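Local coordinates for protein GH5 (Bacteroidetes bacterium AC2a, PDB 4YHE) that probably cleaves beta-1,4-glucosidic bonds in cellulose, as a family 5 glycoside hydrolase associated with a polysaccharide utilization locus, at residues A[297-302]-A[341-346]; A[51-56]-A[359-364]. All coordinates share one frame; numbering follows the deposited sequence.

Contact 1 of 2, residues A[297-302]-A[341-346]; sequences GAVRRA and DGFGVI
Val299 lies over one face of the Phe343 ring. Val299 CB sits 3.5 Å from Gly342 O. From there CG1 runs anti to the residue's own carbonyl carbon (chi1 -59°), which puts that methyl above the aromatic ring: Val299 CG1 is 3.7 Å from the centroid of the Phe343 ring, close to the normal, in a CH-pi contact. Val299 CG1 also touches the backbone, 3.6 Å from Gly342 N. The other branch, CG2, turns back into its own segment and lies against a face of the Arg301 guanidinium, whose NE donates to Val299 O over 2.9 Å.

The backbones meet beside this packing. Arg300 N gives a nearly straight hydrogen bond (166°) to Gly342 O, 2.9 Å away in the carbonyl plane, and Val299 CA adds a CA-H...O contact to that same oxygen. The chain folds tightly at Gly342, in an inverse gamma turn, and it is this residue's carbonyl that takes the bond from Arg300. At the ring's edge is the backbone of Gly297, with C 4.0 Å from Phe343 CE1.

Both segments are loops, one joining strand 291-296 to helix 304-323 and the other following strand 327-332, so the contact links adjacent strand exits of the barrel. Trp331 of the latter strand meets Phe343 edge-to-face, while Arg310 of helix 304-323 binds Ala298 O.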
loop_
_atom_site.group_PDB
_atom_site.type_symbol
_atom_site.label_atom_id
_atom_site.label_comp_id
_atom_site.label_asym_id
_atom_site.label_seq_id
_atom_site.Cartn_x
_atom_site.Cartn_y
_atom_site.Cartn_z
ATOM N N GLY A 297 -0.692 -4.234 8.154
ATOM C CA GLY A 297 -1.711 -4.808 8.995
ATOM C C GLY A 297 -1.301 -6.091 9.649
ATOM O O GLY A 297 -0.178 -6.582 9.461
ATOM N N ALA A 298 -2.241 -6.611 10.418
ATOM C CA ALA A 298 -2.151 -7.889 11.098
ATOM C C ALA A 298 -3.558 -8.452 11.153
ATOM O O ALA A 298 -4.544 -7.723 11.467
ATOM C CB ALA A 298 -1.602 -7.727 12.514
ATOM N N VAL A 299 -3.661 -9.757 10.944
ATOM C CA VAL A 299 -4.950 -10.410 10.969
ATOM C C VAL A 299 -5.631 -10.448 12.333
ATOM O O VAL A 299 -5.005 -10.326 13.392
ATOM C CB VAL A 299 -4.911 -11.826 10.372
ATOM C CG1 VAL A 299 -4.429 -11.751 8.923
ATOM C CG2 VAL A 299 -4.086 -12.796 11.219
ATOM N N ARG A 300 -6.942 -10.613 12.279
ATOM C CA ARG A 300 -7.784 -10.720 13.449
ATOM C C ARG A 300 -7.554 -12.062 14.148
ATOM O O ARG A 300 -7.181 -13.062 13.518
ATOM C CB ARG A 300 -9.260 -10.604 13.029
ATOM C CG ARG A 300 -10.253 -10.485 14.192
ATOM C CD ARG A 300 -11.684 -10.328 13.718
ATOM N NE ARG A 300 -12.244 -11.540 13.125
ATOM C CZ ARG A 300 -12.766 -12.546 13.834
ATOM N NH1 ARG A 300 -12.748 -12.532 15.166
ATOM N NH2 ARG A 300 -13.292 -13.570 13.206
ATOM N N ARG A 301 -7.829 -12.087 15.443
ATOM C CA ARG A 301 -7.702 -13.311 16.233
ATOM C C ARG A 301 -9.022 -13.766 16.834
ATOM O O ARG A 301 -9.850 -12.930 17.228
ATOM C CB ARG A 301 -6.702 -13.081 17.369
ATOM C CG ARG A 301 -5.443 -12.371 16.939
ATOM C CD ARG A 301 -4.573 -13.196 16.002
ATOM N NE ARG A 301 -3.856 -12.319 15.076
ATOM C CZ ARG A 301 -2.611 -12.492 14.630
ATOM N NH1 ARG A 301 -1.868 -13.524 15.006
ATOM N NH2 ARG A 301 -2.100 -11.607 13.792
ATOM N N ALA A 302 -9.184 -15.078 17.001
ATOM C CA ALA A 302 -10.428 -15.617 17.615
ATOM C C ALA A 302 -10.562 -15.363 19.133
ATOM O O ALA A 302 -11.628 -14.990 19.634
ATOM C CB ALA A 302 -10.582 -17.096 17.279
ATOM N N ASP A 341 -5.604 -14.370 6.340
ATOM C CA ASP A 341 -6.460 -13.494 5.499
ATOM C C ASP A 341 -7.595 -12.748 6.177
ATOM O O ASP A 341 -8.393 -12.100 5.512
ATOM C CB ASP A 341 -6.953 -14.200 4.247
ATOM C CG ASP A 341 -6.038 -13.955 3.091
ATOM O OD1 ASP A 341 -5.789 -12.756 2.724
ATOM O OD2 ASP A 341 -5.500 -14.962 2.611
ATOM N N GLY A 342 -7.600 -12.784 7.490
ATOM C CA GLY A 342 -8.651 -12.167 8.249
ATOM C C GLY A 342 -8.371 -10.723 8.484
ATOM O O GLY A 342 -8.007 -10.356 9.605
ATOM N N PHE A 343 -8.509 -9.902 7.436
ATOM C CA PHE A 343 -8.197 -8.436 7.550
ATOM C C PHE A 343 -9.435 -7.491 7.548
ATOM O O PHE A 343 -9.291 -6.272 7.674
ATOM C CB PHE A 343 -7.275 -7.989 6.404
ATOM C CG PHE A 343 -5.850 -8.527 6.471
ATOM C CD1 PHE A 343 -4.915 -7.994 7.371
ATOM C CD2 PHE A 343 -5.416 -9.545 5.601
ATOM C CE1 PHE A 343 -3.602 -8.441 7.415
ATOM C CE2 PHE A 343 -4.099 -10.008 5.662
ATOM C CZ PHE A 343 -3.181 -9.432 6.525
ATOM N N GLY A 344 -10.639 -8.015 7.331
ATOM C CA GLY A 344 -11.793 -7.160 7.157
ATOM C C GLY A 344 -12.171 -6.479 8.464
ATOM O O GLY A 344 -12.381 -7.147 9.468
ATOM N N VAL A 345 -12.218 -5.165 8.462
ATOM C CA VAL A 345 -12.731 -4.432 9.646
ATOM C C VAL A 345 -13.916 -3.496 9.337
ATOM O O VAL A 345 -14.671 -3.169 10.265
ATOM C CB VAL A 345 -11.624 -3.624 10.375
ATOM C CG1 VAL A 345 -10.528 -4.548 10.903
ATOM C CG2 VAL A 345 -11.047 -2.535 9.492
ATOM N N ILE A 346 -14.034 -3.050 8.081
ATOM C CA ILE A 346 -15.149 -2.252 7.594
ATOM C C ILE A 346 -15.744 -2.856 6.343
ATOM O O ILE A 346 -15.011 -3.239 5.420
ATOM C CB ILE A 346 -14.717 -0.799 7.331
ATOM C CG1 ILE A 346 -14.491 -0.091 8.663
ATOM C CG2 ILE A 346 -15.746 -0.019 6.512
ATOM C CD1 ILE A 346 -13.813 1.247 8.545
#

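Contact 2 of 2, residues A[51-56]-A[359-364]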
loop_
_atom_site.group_PDB
_atom_site.type_symbol
_atom_site.label_atom_id
_atom_site.label_comp_id
_atom_site.label_asym_id
_atom_site.label_seq_id
_atom_site.Cartn_x
_atom_site.Cartn_y
_atom_site.Cartn_z
ATOM N N ALA A 51 -14.292 8.143 6.602
ATOM C CA ALA A 51 -14.023 9.492 7.110
ATOM C C ALA A 51 -14.536 9.665 8.519
ATOM O O ALA A 51 -13.851 10.214 9.366
ATOM C CB ALA A 51 -14.633 10.544 6.192
ATOM N N LYS A 52 -15.717 9.135 8.777
ATOM C CA LYS A 52 -16.318 9.146 10.116
ATOM C C LYS A 52 -15.484 8.423 11.162
ATOM O O LYS A 52 -15.441 8.826 12.332
ATOM C CB LYS A 52 -17.697 8.507 10.040
ATOM C CG LYS A 52 -18.442 8.444 11.348
ATOM C CD LYS A 52 -19.909 8.145 11.066
ATOM C CE LYS A 52 -20.655 7.706 12.316
ATOM N NZ LYS A 52 -20.568 8.763 13.355
ATOM N N ALA A 53 -14.791 7.356 10.743
ATOM C CA ALA A 53 -13.951 6.601 11.656
ATOM C C ALA A 53 -12.649 7.317 11.988
ATOM O O ALA A 53 -11.975 6.924 12.945
ATOM C CB ALA A 53 -13.626 5.235 11.070
ATOM N N GLY A 54 -12.272 8.284 11.157
ATOM C CA GLY A 54 -11.014 9.021 11.278
ATOM C C GLY A 54 -9.885 8.712 10.315
ATOM O O GLY A 54 -8.780 9.228 10.463
ATOM N N PHE A 55 -10.130 7.869 9.306
ATOM C CA PHE A 55 -9.170 7.678 8.277
ATOM C C PHE A 55 -9.028 8.962 7.477
ATOM O O PHE A 55 -10.022 9.606 7.135
ATOM C CB PHE A 55 -9.606 6.516 7.353
ATOM C CG PHE A 55 -9.547 5.175 8.010
ATOM C CD1 PHE A 55 -8.310 4.585 8.300
ATOM C CD2 PHE A 55 -10.689 4.478 8.310
ATOM C CE1 PHE A 55 -8.242 3.332 8.873
ATOM C CE2 PHE A 55 -10.622 3.227 8.908
ATOM C CZ PHE A 55 -9.402 2.651 9.188
ATOM N N ARG A 56 -7.793 9.355 7.173
ATOM C CA ARG A 56 -7.542 10.517 6.329
ATOM C C ARG A 56 -7.327 10.210 4.875
ATOM O O ARG A 56 -7.317 11.107 4.027
ATOM C CB ARG A 56 -6.324 11.276 6.861
ATOM C CG ARG A 56 -6.556 11.927 8.240
ATOM C CD ARG A 56 -5.255 12.554 8.741
ATOM N NE ARG A 56 -5.335 13.145 10.086
ATOM C CZ ARG A 56 -5.428 14.459 10.334
ATOM N NH1 ARG A 56 -5.475 15.349 9.344
ATOM N NH2 ARG A 56 -5.501 14.887 11.590
ATOM N N GLN A 359 -12.604 -1.676 17.254
ATOM C CA GLN A 359 -11.539 -1.656 18.258
ATOM C C GLN A 359 -10.159 -1.623 17.584
ATOM O O GLN A 359 -9.251 -0.988 18.066
ATOM C CB GLN A 359 -11.697 -2.855 19.211
ATOM C CG GLN A 359 -12.842 -2.714 20.241
ATOM C CD GLN A 359 -14.267 -2.494 19.683
ATOM O OE1 GLN A 359 -14.794 -3.280 18.858
ATOM N NE2 GLN A 359 -14.927 -1.421 20.169
ATOM N N ALA A 360 -10.016 -2.329 16.458
ATOM C CA ALA A 360 -8.792 -2.335 15.669
ATOM C C ALA A 360 -8.549 -0.984 15.006
ATOM O O ALA A 360 -7.445 -0.467 15.041
ATOM C CB ALA A 360 -8.890 -3.433 14.609
ATOM N N VAL A 361 -9.613 -0.408 14.454
ATOM C CA VAL A 361 -9.545 0.820 13.712
ATOM C C VAL A 361 -9.184 1.964 14.693
ATOM O O VAL A 361 -8.325 2.776 14.405
ATOM C CB VAL A 361 -10.891 1.052 12.966
ATOM C CG1 VAL A 361 -11.101 2.471 12.553
ATOM C CG2 VAL A 361 -10.951 0.159 11.733
ATOM N N ARG A 362 -9.806 1.940 15.863
ATOM C CA ARG A 362 -9.511 2.916 16.916
ATOM C C ARG A 362 -8.057 2.799 17.409
ATOM O O ARG A 362 -7.390 3.826 17.573
ATOM C CB ARG A 362 -10.500 2.748 18.063
ATOM C CG ARG A 362 -11.945 3.117 17.734
ATOM C CD ARG A 362 -12.286 4.580 18.088
ATOM N NE ARG A 362 -11.436 5.527 17.393
ATOM C CZ ARG A 362 -11.554 5.907 16.124
ATOM N NH1 ARG A 362 -12.528 5.457 15.354
ATOM N NH2 ARG A 362 -10.679 6.743 15.601
ATOM N N ALA A 363 -7.563 1.570 17.624
ATOM C CA ALA A 363 -6.181 1.371 18.039
ATOM C C ALA A 363 -5.205 2.063 17.094
ATOM O O ALA A 363 -4.322 2.836 17.521
ATOM C CB ALA A 363 -5.864 -0.092 18.197
ATOM N N MET A 364 -5.368 1.836 15.783
ATOM C CA MET A 364 -4.432 2.361 14.830
ATOM C C MET A 364 -4.557 3.888 14.661
ATOM O O MET A 364 -3.556 4.619 14.781
ATOM C CB MET A 364 -4.539 1.570 13.493
ATOM C CG MET A 364 -5.893 1.538 12.834
ATOM S SD MET A 364 -5.870 0.470 11.332
ATOM C CE MET A 364 -5.643 -1.126 11.993
#
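Arg362 leaves its helix with CG anti to the carbonyl carbon, then bends at chi2 (-93°) and again at chi3 (59°). This double bend swings a side chain that starts out away from segment 51-56 round to the carbonyl of Ala53. Val361, one residue earlier, has CG1 anti to the backbone N (chi1 161°), which points that methyl at both Ala53 and Phe55.

The guanidinium grips one atom end-on: Arg362 NH1 lies 2.9 Å and Arg362 NH2 3.0 Å from Ala53 O, and the oxygen sits almost in the plane of the group. NH2 comes in nearly along the line of the C=O, NH1 from farther off it. NH2 also forms a salt bridge with Asp366, one turn on along the same helix.

Ala53 stands at the C-terminal end of helix 44-53, where Gly54, with positive phi, completes a Schellman motif. The arginine's positive charge therefore meets the end of the helix dipole that is probably negative. In this (beta/alpha)8 barrel, helix 44-53 and helix 357-369 are neighbours where the first and last strands close the ring. Replacing Arg362 with a leucine would probably leave Ala53 O without both donors and Asp366 without its cationic mate.

Next to these polar bonds the packing is apolar. Val361 CG1 lies 3.8 Å from Phe55 CE2, the two side chains crossing at about a right angle, and 4.0 Å from Ala53 CB. Met364 SD approaches the edge of the Phe55 ring, 4.5 Å from CE1.

From the N terminus, residues 51-56 come first, at the end of helix 44-53, and their partner waits until residues 359-364; contact 2 therefore closes a loop of 302 residues that takes in most of the barrel. Contact 1 falls wholly within that span: 297-302 follow strand 291-296, and the chain runs through helix 304-323 and strand 327-332 before 341-346 return to them. The centres of contact 1 and contact 2 lie about 14 Å apart, and the two touch directly. Val345 CG2 packs 3.5 Å from Val361 CG2, and Ile346 CD1 reaches Phe55 CE2. Contact 1 joins the seventh and eighth strand exits, while contact 2 brings the last barrel helix against the first.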